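PDB 4YN2: fusolin from Unidentified entomopoxvirus, which forms the crystalline spindles of an entomopoxvirus that enhance virulence and is probably a lytic polysaccharide monooxygenase acting on chitin. Local coordinates for residues A[38-43]-A[105-110]; A[207-212]-A[223-228]; A[144-149]-A[213-218]. All blocks are in the same frame, centred on the assembly; numbering follows the deposited sequence.

Contact 1 (A[38-43]-A[105-110]); sequences QYVYDK and DKSGVD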
loop_
_atom_site.group_PDB
_atom_site.type_symbol
_atom_site.label_atom_id
_atom_site.label_comp_id
_atom_site.label_asym_id
_atom_site.label_seq_id
_atom_site.Cartn_x
_atom_site.Cartn_y
_atom_site.Cartn_z
ATOM N N GLN A 38 -16.338 -3.600 5.747
ATOM C CA GLN A 38 -17.568 -2.993 6.243
ATOM C C GLN A 38 -18.096 -1.891 5.330
ATOM O O GLN A 38 -19.309 -1.731 5.250
ATOM C CB GLN A 38 -17.398 -2.518 7.688
ATOM C CG GLN A 38 -17.241 -3.752 8.599
ATOM C CD GLN A 38 -16.952 -3.454 10.044
ATOM O OE1 GLN A 38 -16.638 -2.331 10.417
ATOM N NE2 GLN A 38 -17.030 -4.480 10.896
ATOM N N TYR A 39 -17.224 -1.200 4.588
ATOM C CA TYR A 39 -17.618 -0.196 3.596
ATOM C C TYR A 39 -18.486 -0.823 2.477
ATOM O O TYR A 39 -19.561 -0.316 2.162
ATOM C CB TYR A 39 -16.349 0.410 2.978
ATOM C CG TYR A 39 -16.607 1.461 1.930
ATOM C CD1 TYR A 39 -16.682 2.804 2.270
ATOM C CD2 TYR A 39 -16.709 1.122 0.588
ATOM C CE1 TYR A 39 -16.881 3.785 1.306
ATOM C CE2 TYR A 39 -16.915 2.093 -0.387
ATOM C CZ TYR A 39 -17.003 3.425 -0.023
ATOM O OH TYR A 39 -17.186 4.378 -0.991
ATOM N N VAL A 40 -18.003 -1.910 1.873
ATOM C CA VAL A 40 -18.728 -2.606 0.798
ATOM C C VAL A 40 -19.985 -3.291 1.383
ATOM O O VAL A 40 -21.046 -3.250 0.759
ATOM C CB VAL A 40 -17.821 -3.613 0.047
ATOM C CG1 VAL A 40 -18.634 -4.470 -0.930
ATOM C CG2 VAL A 40 -16.716 -2.875 -0.698
ATOM N N TYR A 41 -19.856 -3.925 2.555
ATOM C CA TYR A 41 -20.986 -4.578 3.244
ATOM C C TYR A 41 -22.136 -3.572 3.458
ATOM O O TYR A 41 -23.254 -3.806 2.999
ATOM C CB TYR A 41 -20.510 -5.127 4.601
ATOM C CG TYR A 41 -21.514 -5.946 5.381
ATOM C CD1 TYR A 41 -22.515 -5.329 6.129
ATOM C CD2 TYR A 41 -21.367 -7.319 5.510
ATOM C CE1 TYR A 41 -23.383 -6.070 6.929
ATOM C CE2 TYR A 41 -22.219 -8.067 6.318
ATOM C CZ TYR A 41 -23.214 -7.439 7.043
ATOM O OH TYR A 41 -24.059 -8.207 7.818
ATOM N N ASP A 42 -21.830 -2.425 4.092
ATOM C CA ASP A 42 -22.821 -1.377 4.376
ATOM C C ASP A 42 -23.328 -0.714 3.095
ATOM O O ASP A 42 -24.512 -0.402 3.020
ATOM C CB ASP A 42 -22.250 -0.318 5.332
ATOM C CG ASP A 42 -21.945 -0.848 6.724
ATOM O OD1 ASP A 42 -22.460 -1.919 7.073
ATOM O OD2 ASP A 42 -21.163 -0.197 7.453
ATOM N N LYS A 43 -22.466 -0.531 2.080
ATOM C CA LYS A 43 -22.870 0.060 0.796
ATOM C C LYS A 43 -23.944 -0.802 0.124
ATOM O O LYS A 43 -24.984 -0.284 -0.303
ATOM C CB LYS A 43 -21.644 0.209 -0.122
ATOM C CG LYS A 43 -21.903 0.745 -1.510
ATOM C CD LYS A 43 -20.575 0.970 -2.222
ATOM C CE LYS A 43 -20.750 1.256 -3.684
ATOM N NZ LYS A 43 -19.446 1.330 -4.381
ATOM N N ASP A 105 -17.354 -5.199 -6.623
ATOM C CA ASP A 105 -17.059 -4.010 -5.854
ATOM C C ASP A 105 -15.877 -4.248 -4.929
ATOM O O ASP A 105 -16.008 -4.902 -3.891
ATOM C CB ASP A 105 -18.296 -3.602 -5.048
ATOM C CG ASP A 105 -18.212 -2.219 -4.440
ATOM O OD1 ASP A 105 -17.099 -1.618 -4.459
ATOM O OD2 ASP A 105 -19.256 -1.715 -3.967
ATOM N N LYS A 106 -14.724 -3.665 -5.293
ATOM C CA LYS A 106 -13.519 -3.719 -4.486
ATOM C C LYS A 106 -13.177 -2.300 -3.997
ATOM O O LYS A 106 -12.051 -2.050 -3.583
ATOM C CB LYS A 106 -12.379 -4.322 -5.296
ATOM C CG LYS A 106 -12.644 -5.762 -5.743
ATOM C CD LYS A 106 -11.931 -6.070 -7.015
ATOM C CE LYS A 106 -12.168 -7.491 -7.466
ATOM N NZ LYS A 106 -12.200 -7.615 -8.940
ATOM N N SER A 107 -14.156 -1.370 -4.023
ATOM C CA SER A 107 -13.917 0.039 -3.689
ATOM C C SER A 107 -13.611 0.271 -2.210
ATOM O O SER A 107 -13.069 1.316 -1.879
ATOM C CB SER A 107 -15.095 0.911 -4.115
ATOM O OG SER A 107 -16.270 0.539 -3.414
ATOM N N GLY A 108 -13.894 -0.696 -1.341
ATOM C CA GLY A 108 -13.520 -0.587 0.062
ATOM C C GLY A 108 -12.016 -0.521 0.239
ATOM O O GLY A 108 -11.511 0.160 1.131
ATOM N N VAL A 109 -11.281 -1.187 -0.653
ATOM C CA VAL A 109 -9.818 -1.209 -0.612
ATOM C C VAL A 109 -9.236 0.140 -1.090
ATOM O O VAL A 109 -8.063 0.412 -0.840
ATOM C CB VAL A 109 -9.296 -2.427 -1.437
ATOM C CG1 VAL A 109 -7.785 -2.419 -1.586
ATOM C CG2 VAL A 109 -9.747 -3.726 -0.781
ATOM N N ASP A 110 -10.038 0.988 -1.734
ATOM C CA ASP A 110 -9.572 2.278 -2.217
ATOM C C ASP A 110 -9.848 3.420 -1.250
ATOM O O ASP A 110 -9.472 4.541 -1.564
ATOM C CB ASP A 110 -10.208 2.594 -3.578
ATOM C CG ASP A 110 -9.420 3.618 -4.375
ATOM O OD1 ASP A 110 -8.219 3.374 -4.636
ATOM O OD2 ASP A 110 -9.978 4.686 -4.680
HETATM O O HOH W 1 -14.087 3.903 -2.115
HETATM O O HOH W 2 -17.918 3.481 -3.555
#
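Asp105 and Val40 bury the largest areas of any residues in the contact, where helix 31-48 packs on the loop after helix 79-86. Residues 105-107 form an Asx turn: Asp105 OD1 accepts from Ser107 N at 3.0 Å, with an N-H...O angle of 160°, and also from Ser107 OG through its syn lone pair. Two donors on OD1 fix the rotation of the carboxylate and leave OD2 directed at the helix. There Lys43 NZ forms a salt bridge with Asp105 OD2 at 3.1 Å, arriving on the syn side but 31° out of the carboxylate plane. Lys43 CG is anti to the backbone N (chi1 177°) and the chain beyond it is extended, which carries the ammonium, from the opposite direction, as far as the turn; NZ also donates to the carbonyl of His97. Val40 slides past Asp105. Its CG2 branch rests 3.6 Å from Gly108 N and close to Asp105 O, and the side chain also touches Ala57 and Glu61 of helix 51-63. Gly108 CA lies 3.7 Å from Tyr39 CD2, obliquely to the ring. At the edge of that ring, one water joins Tyr39 OH to Lys43 NZ, which donates to it, each 2.8 Å from the water oxygen, and gives only a weak bond to Ser107 OG.

Contact 2 (A[207-212]-A[223-228]); sequences VLYVRW and YNCVDI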
loop_
_atom_site.group_PDB
_atom_site.type_symbol
_atom_site.label_atom_id
_atom_site.label_comp_id
_atom_site.label_asym_id
_atom_site.label_seq_id
_atom_site.Cartn_x
_atom_site.Cartn_y
_atom_site.Cartn_z
ATOM N N VAL A 207 2.446 4.949 -1.679
ATOM C CA VAL A 207 1.788 3.833 -2.331
ATOM C C VAL A 207 2.463 3.561 -3.653
ATOM O O VAL A 207 2.585 4.475 -4.467
ATOM C CB VAL A 207 0.268 4.080 -2.555
ATOM C CG1 VAL A 207 -0.370 2.930 -3.341
ATOM C CG2 VAL A 207 -0.454 4.280 -1.236
ATOM N N LEU A 208 2.841 2.302 -3.902
ATOM C CA LEU A 208 3.292 1.866 -5.221
ATOM C C LEU A 208 2.080 1.327 -5.931
ATOM O O LEU A 208 1.275 0.633 -5.310
ATOM C CB LEU A 208 4.370 0.790 -5.168
ATOM C CG LEU A 208 5.647 1.113 -4.447
ATOM C CD1 LEU A 208 6.476 -0.148 -4.300
ATOM C CD2 LEU A 208 6.430 2.189 -5.179
ATOM N N TYR A 209 1.890 1.692 -7.187
ATOM C CA TYR A 209 0.792 1.187 -7.997
ATOM C C TYR A 209 1.429 0.332 -9.055
ATOM O O TYR A 209 2.183 0.850 -9.880
ATOM C CB TYR A 209 -0.031 2.322 -8.592
ATOM C CG TYR A 209 -1.348 1.890 -9.202
ATOM C CD1 TYR A 209 -2.270 1.160 -8.462
ATOM C CD2 TYR A 209 -1.748 2.365 -10.445
ATOM C CE1 TYR A 209 -3.531 0.875 -8.955
ATOM C CE2 TYR A 209 -3.014 2.083 -10.951
ATOM C CZ TYR A 209 -3.899 1.329 -10.208
ATOM O OH TYR A 209 -5.147 1.067 -10.715
ATOM N N VAL A 210 1.227 -0.979 -8.966
ATOM C CA VAL A 210 1.829 -1.947 -9.878
ATOM C C VAL A 210 0.782 -2.402 -10.858
ATOM O O VAL A 210 -0.293 -2.840 -10.455
ATOM C CB VAL A 210 2.443 -3.152 -9.114
ATOM C CG1 VAL A 210 3.106 -4.124 -10.082
ATOM C CG2 VAL A 210 3.439 -2.688 -8.051
ATOM N N ARG A 211 1.100 -2.321 -12.134
ATOM C CA ARG A 211 0.217 -2.719 -13.213
ATOM C C ARG A 211 0.869 -3.824 -14.010
ATOM O O ARG A 211 1.961 -3.622 -14.534
ATOM C CB ARG A 211 -0.083 -1.527 -14.108
ATOM C CG ARG A 211 -0.926 -1.841 -15.328
ATOM C CD ARG A 211 -0.974 -0.642 -16.239
ATOM N NE ARG A 211 -1.792 -0.914 -17.413
ATOM C CZ ARG A 211 -1.712 -0.283 -18.577
ATOM N NH1 ARG A 211 -0.834 0.696 -18.754
ATOM N NH2 ARG A 211 -2.517 -0.623 -19.578
ATOM N N TRP A 212 0.208 -4.976 -14.104
ATOM C CA TRP A 212 0.656 -6.089 -14.933
ATOM C C TRP A 212 -0.287 -6.137 -16.116
ATOM O O TRP A 212 -1.442 -6.509 -15.959
ATOM C CB TRP A 212 0.649 -7.389 -14.143
ATOM C CG TRP A 212 1.194 -8.558 -14.902
ATOM C CD1 TRP A 212 2.116 -8.539 -15.907
ATOM C CD2 TRP A 212 0.794 -9.917 -14.753
ATOM N NE1 TRP A 212 2.377 -9.813 -16.329
ATOM C CE2 TRP A 212 1.587 -10.686 -15.632
ATOM C CE3 TRP A 212 -0.135 -10.570 -13.935
ATOM C CZ2 TRP A 212 1.487 -12.069 -15.708
ATOM C CZ3 TRP A 212 -0.250 -11.944 -14.028
ATOM C CH2 TRP A 212 0.558 -12.680 -14.900
ATOM N N TYR A 223 -4.060 -4.536 -11.521
ATOM C CA TYR A 223 -3.622 -3.314 -10.850
ATOM C C TYR A 223 -3.696 -3.462 -9.357
ATOM O O TYR A 223 -4.769 -3.786 -8.836
ATOM C CB TYR A 223 -4.525 -2.146 -11.264
ATOM C CG TYR A 223 -4.612 -1.899 -12.753
ATOM C CD1 TYR A 223 -5.374 -2.722 -13.572
ATOM C CD2 TYR A 223 -4.031 -0.773 -13.325
ATOM C CE1 TYR A 223 -5.461 -2.497 -14.943
ATOM C CE2 TYR A 223 -4.147 -0.512 -14.683
ATOM C CZ TYR A 223 -4.876 -1.365 -15.489
ATOM O OH TYR A 223 -4.940 -1.091 -16.829
ATOM N N ASN A 224 -2.574 -3.255 -8.658
ATOM C CA ASN A 224 -2.524 -3.375 -7.197
ATOM C C ASN A 224 -1.883 -2.198 -6.546
ATOM O O ASN A 224 -0.828 -1.758 -6.988
ATOM C CB ASN A 224 -1.722 -4.598 -6.776
ATOM C CG ASN A 224 -2.314 -5.975 -7.000
ATOM O OD1 ASN A 224 -1.741 -6.957 -6.538
ATOM N ND2 ASN A 224 -3.509 -6.125 -7.530
ATOM N N CYS A 225 -2.441 -1.779 -5.403
ATOM C CA CYS A 225 -1.833 -0.774 -4.553
ATOM C C CYS A 225 -0.991 -1.482 -3.525
ATOM O O CYS A 225 -1.396 -2.521 -3.012
ATOM C CB CYS A 225 -2.887 0.113 -3.907
ATOM S SG CYS A 225 -3.641 1.243 -5.076
ATOM N N VAL A 226 0.219 -0.972 -3.296
ATOM C CA VAL A 226 1.182 -1.537 -2.365
ATOM C C VAL A 226 1.579 -0.430 -1.412
ATOM O O VAL A 226 2.194 0.558 -1.839
ATOM C CB VAL A 226 2.398 -2.125 -3.114
ATOM C CG1 VAL A 226 3.436 -2.689 -2.146
ATOM C CG2 VAL A 226 1.978 -3.191 -4.120
ATOM N N ASP A 227 1.243 -0.584 -0.129
ATOM C CA ASP A 227 1.560 0.424 0.874
ATOM C C ASP A 227 2.996 0.255 1.371
ATOM O O ASP A 227 3.384 -0.842 1.772
ATOM C CB ASP A 227 0.570 0.331 2.034
ATOM C CG ASP A 227 -0.841 0.649 1.595
ATOM O OD1 ASP A 227 -1.081 1.793 1.156
ATOM O OD2 ASP A 227 -1.690 -0.267 1.610
ATOM N N ILE A 228 3.795 1.333 1.301
ATOM C CA ILE A 228 5.193 1.302 1.732
ATOM C C ILE A 228 5.551 2.525 2.571
ATOM O O ILE A 228 4.932 3.586 2.455
ATOM C CB ILE A 228 6.167 1.168 0.530
ATOM C CG1 ILE A 228 6.109 2.394 -0.423
ATOM C CG2 ILE A 228 5.911 -0.130 -0.222
ATOM C CD1 ILE A 228 7.289 2.515 -1.366
#
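The Tyr223 ring takes the aliphatic part of Arg211 over one face: Arg211 CG stands 4.0 Å from the ring centroid, a CH-pi contact. The arginine chain, extended from CG to NE, runs beside the tyrosine in the same direction and leaves the guanidinium and ring planes 14° apart. The Arg211 NE to Tyr223 OH bond is weak, with an N-H...O angle of only 121°; the main polar partner of the guanidinium is Glu148, through NH1. Tyr209 comes to the Tyr223 ring obliquely, its OH 3.3 Å from Tyr223 CB, an oblique aromatic pair with planes 36° apart. That hydroxyl is bonded to the carbonyl of Leu91. Beside the Tyr209 ring, also obliquely, Cys225 SG lies 3.7 Å from Tyr209 CD1 in a sulfur-aromatic contact, and the same sulfur closes a disulfide with Cys92.

These groups share one face of the antiparallel hairpin of strands 206-214 and 220-231, in the beta-sandwich core expected of a lytic polysaccharide monooxygenase. Leu208-Val226 and Val210-Asn224 are its hydrogen-bonded pairs; Leu208 N to Val226 O measures 2.8 Å and Val210 N to Asn224 O 3.0 Å. On the face bearing Leu208, that leucine crosses Ile228 at about a right angle, with Leu208 CG 3.8 Å from Ile228 CD1. Val226 and Asn224 lie on the same face and reach strand 2-6; Asn224 OD1 accepts from Met4 N of that strand and from Gln11 NE2 of helix 10-15.

Contact 3 (A[144-149]-A[213-218]); sequences PSYYEV and QRLDPV. With NAG (2-acetamido-2-deoxy-beta-D-glucopyranose), chain B; NAG (2-acetamido-2-deoxy-beta-D-glucopyranose), chain C.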
loop_
_atom_site.group_PDB
_atom_site.type_symbol
_atom_site.label_atom_id
_atom_site.label_comp_id
_atom_site.label_asym_id
_atom_site.label_seq_id
_atom_site.Cartn_x
_atom_site.Cartn_y
_atom_site.Cartn_z
ATOM N N PRO A 144 2.560 -12.739 -23.910
ATOM C CA PRO A 144 3.335 -11.527 -23.619
ATOM C C PRO A 144 2.628 -10.583 -22.632
ATOM O O PRO A 144 1.403 -10.444 -22.636
ATOM C CB PRO A 144 3.500 -10.896 -25.003
ATOM C CG PRO A 144 2.285 -11.327 -25.750
ATOM C CD PRO A 144 2.059 -12.737 -25.297
ATOM N N SER A 145 3.421 -9.940 -21.784
ATOM C CA SER A 145 2.934 -8.974 -20.808
ATOM C C SER A 145 4.079 -8.079 -20.358
ATOM O O SER A 145 5.238 -8.392 -20.602
ATOM C CB SER A 145 2.319 -9.698 -19.612
ATOM O OG SER A 145 3.304 -10.459 -18.932
ATOM N N TYR A 146 3.763 -6.974 -19.700
ATOM C CA TYR A 146 4.782 -6.081 -19.151
ATOM C C TYR A 146 4.273 -5.477 -17.862
ATOM O O TYR A 146 3.081 -5.558 -17.555
ATOM C CB TYR A 146 5.210 -4.986 -20.151
ATOM C CG TYR A 146 4.107 -4.045 -20.563
ATOM C CD1 TYR A 146 3.208 -4.395 -21.556
ATOM C CD2 TYR A 146 4.001 -2.776 -20.007
ATOM C CE1 TYR A 146 2.181 -3.541 -21.935
ATOM C CE2 TYR A 146 2.990 -1.905 -20.391
ATOM C CZ TYR A 146 2.092 -2.282 -21.376
ATOM O OH TYR A 146 1.083 -1.445 -21.789
ATOM N N TYR A 147 5.201 -4.935 -17.082
ATOM C CA TYR A 147 4.917 -4.342 -15.790
ATOM C C TYR A 147 5.216 -2.868 -15.770
ATOM O O TYR A 147 6.271 -2.466 -16.231
ATOM C CB TYR A 147 5.780 -5.012 -14.711
ATOM C CG TYR A 147 5.280 -6.371 -14.299
ATOM C CD1 TYR A 147 5.623 -7.507 -15.017
ATOM C CD2 TYR A 147 4.448 -6.522 -13.199
ATOM C CE1 TYR A 147 5.173 -8.765 -14.635
ATOM C CE2 TYR A 147 3.978 -7.773 -12.816
ATOM C CZ TYR A 147 4.332 -8.893 -13.542
ATOM O OH TYR A 147 3.884 -10.124 -13.147
ATOM N N GLU A 148 4.307 -2.073 -15.204
ATOM C CA GLU A 148 4.535 -0.668 -14.925
ATOM C C GLU A 148 4.429 -0.499 -13.446
ATOM O O GLU A 148 3.554 -1.116 -12.829
ATOM C CB GLU A 148 3.537 0.252 -15.635
ATOM C CG GLU A 148 3.638 0.237 -17.148
ATOM C CD GLU A 148 2.519 0.991 -17.831
ATOM O OE1 GLU A 148 1.532 1.346 -17.150
ATOM O OE2 GLU A 148 2.626 1.234 -19.053
ATOM N N VAL A 149 5.311 0.308 -12.862
ATOM C CA VAL A 149 5.247 0.640 -11.450
ATOM C C VAL A 149 5.189 2.139 -11.348
ATOM O O VAL A 149 5.996 2.831 -11.973
ATOM C CB VAL A 149 6.407 0.070 -10.604
ATOM C CG1 VAL A 149 6.153 0.308 -9.123
ATOM C CG2 VAL A 149 6.601 -1.417 -10.872
ATOM N N GLN A 213 0.180 -5.712 -17.274
ATOM C CA GLN A 213 -0.641 -5.598 -18.465
ATOM C C GLN A 213 -0.328 -6.657 -19.499
ATOM O O GLN A 213 0.805 -6.736 -19.958
ATOM C CB GLN A 213 -0.409 -4.217 -19.072
ATOM C CG GLN A 213 -1.216 -3.917 -20.344
ATOM C CD GLN A 213 -2.696 -4.054 -20.134
ATOM O OE1 GLN A 213 -3.278 -3.422 -19.250
ATOM N NE2 GLN A 213 -3.364 -4.826 -20.964
ATOM N N ARG A 214 -1.340 -7.414 -19.922
ATOM C CA ARG A 214 -1.171 -8.374 -21.006
ATOM C C ARG A 214 -1.202 -7.656 -22.344
ATOM O O ARG A 214 -2.020 -6.753 -22.521
ATOM C CB ARG A 214 -2.280 -9.427 -21.004
ATOM C CG ARG A 214 -2.256 -10.362 -19.821
ATOM C CD ARG A 214 -3.424 -11.348 -19.813
ATOM N NE ARG A 214 -3.479 -12.194 -21.019
ATOM C CZ ARG A 214 -3.930 -13.447 -21.081
ATOM N NH1 ARG A 214 -4.358 -14.064 -19.985
ATOM N NH2 ARG A 214 -3.931 -14.102 -22.236
ATOM N N LEU A 215 -0.347 -8.077 -23.288
ATOM C CA LEU A 215 -0.318 -7.514 -24.635
ATOM C C LEU A 215 -1.090 -8.433 -25.572
ATOM O O LEU A 215 -0.500 -9.247 -26.279
ATOM C CB LEU A 215 1.110 -7.313 -25.151
ATOM C CG LEU A 215 2.079 -6.565 -24.225
ATOM C CD1 LEU A 215 3.166 -7.442 -23.835
ATOM C CD2 LEU A 215 2.708 -5.388 -24.901
ATOM N N ASP A 216 -2.410 -8.343 -25.548
ATOM C CA ASP A 216 -3.239 -9.166 -26.429
ATOM C C ASP A 216 -4.564 -8.443 -26.708
ATOM O O ASP A 216 -4.854 -7.443 -26.039
ATOM C CB ASP A 216 -3.437 -10.568 -25.823
ATOM C CG ASP A 216 -4.066 -10.618 -24.453
ATOM O OD1 ASP A 216 -5.008 -9.844 -24.206
ATOM O OD2 ASP A 216 -3.666 -11.487 -23.654
ATOM N N PRO A 217 -5.377 -8.913 -27.685
ATOM C CA PRO A 217 -6.623 -8.202 -28.011
ATOM C C PRO A 217 -7.577 -7.951 -26.838
ATOM O O PRO A 217 -8.224 -6.917 -26.839
ATOM C CB PRO A 217 -7.270 -9.122 -29.043
ATOM C CG PRO A 217 -6.107 -9.735 -29.735
ATOM C CD PRO A 217 -5.164 -10.038 -28.621
ATOM N N VAL A 218 -7.688 -8.879 -25.873
ATOM C CA VAL A 218 -8.583 -8.714 -24.720
ATOM C C VAL A 218 -8.013 -7.608 -23.792
ATOM O O VAL A 218 -8.766 -6.856 -23.196
ATOM C CB VAL A 218 -8.813 -10.064 -23.974
ATOM C CG1 VAL A 218 -9.595 -9.861 -22.679
ATOM C CG2 VAL A 218 -9.542 -11.060 -24.875
HETATM C C1 NAG B . 5.654 1.081 -21.327
HETATM C C2 NAG B . 4.840 2.273 -21.821
HETATM C C3 NAG B . 3.947 1.802 -22.968
HETATM C C4 NAG B . 4.777 1.111 -24.046
HETATM C C5 NAG B . 5.652 0.015 -23.446
HETATM C C6 NAG B . 6.594 -0.626 -24.444
HETATM C C7 NAG B . 4.010 4.137 -20.433
HETATM C C8 NAG B . 3.187 4.502 -19.236
HETATM N N2 NAG B . 4.034 2.832 -20.750
HETATM O O3 NAG B . 3.319 2.954 -23.515
HETATM O O4 NAG B . 3.927 0.508 -25.012
HETATM O O5 NAG B . 6.451 0.575 -22.397
HETATM O O6 NAG B . 7.355 0.326 -25.163
HETATM O O7 NAG B . 4.602 4.983 -21.094
HETATM C C1 NAG C . 3.943 1.063 -26.293
HETATM C C2 NAG C . 3.266 0.107 -27.273
HETATM C C3 NAG C . 3.215 0.765 -28.651
HETATM C C4 NAG C . 2.576 2.148 -28.562
HETATM C C5 NAG C . 3.315 2.998 -27.534
HETATM C C6 NAG C . 2.712 4.365 -27.310
HETATM C C7 NAG C . 3.505 -2.333 -26.952
HETATM C C8 NAG C . 4.392 -3.522 -27.180
HETATM N N2 NAG C . 4.004 -1.144 -27.337
HETATM O O3 NAG C . 2.458 -0.073 -29.517
HETATM O O4 NAG C . 2.663 2.794 -29.826
HETATM O O5 NAG C . 3.293 2.326 -26.268
HETATM O O6 NAG C . 1.468 4.293 -26.624
HETATM O O7 NAG C . 2.390 -2.443 -26.450
HETATM O O HOH W 3 -0.880 -12.246 -23.131
#
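Strands 145-152 and 206-214 pair antiparallel here, with Tyr146-Gln213 as a hydrogen-bonded pair (Tyr146 N to Gln213 O 3.0 Å, Gln213 N to Tyr146 O 2.9 Å), and Leu215 N continues the pairing by donating to Pro144 O from 43° above the carbonyl plane. Tyr146 is the hub of the side chains. Gln213 CB covers one face of its ring in a CH-pi contact, 4.1 Å from the centroid. Gln213 first runs alongside the tyrosine, then bends at chi2 (57°), which turns its amide back so that NE2 donates to Arg214 O. Leu215 crosses the ring at about a right angle: CG lies in the ring plane at the edge, and Leu215 CD2 is 3.5 Å from Tyr146 CD1. The other methyl, Leu215 CD1, packs on Pro144 CB at 3.7 Å. Asp216 OD2 forms a salt bridge with Arg214 NE at 2.7 Å, and a water links the same oxygen to Pro144 O. Glu148 OE2 sits at the Tyr146 ring edge and accepts from N2 of the chain B sugar at 2.7 Å, in a nearly straight bond of 170°; OE1 is bonded to Tyr150. With Leu215 CD2 against the acetamido group of the chain C sugar, Glu148 and Leu215 form part of the glycan pocket, with Tyr76, Trp77, Tyr150, Leu170 and Asn173; the glycan is probably N-linked, Asn173 lying in an Asn-Asp-Thr sequon.

Along the chain, contact 1 closes before either of the others opens, whereas the segments of contacts 2 and 3 alternate. Those two share strand 206-214, which pairs with 220-231 in contact 2 and with 145-152 in contact 3, so both belong to one mixed sheet. Their centres are 15 Å apart and they touch: Arg211 NH1 forms a salt bridge with Glu148 OE1 at 2.9 Å, and the Trp212 and Tyr147 rings stack. The sheet core is thus continuous with the glycan pocket. Contact 1 belongs to the helical and loop region, its centre 18 Å from contact 2 and 27 Å from contact 3, and touches neither.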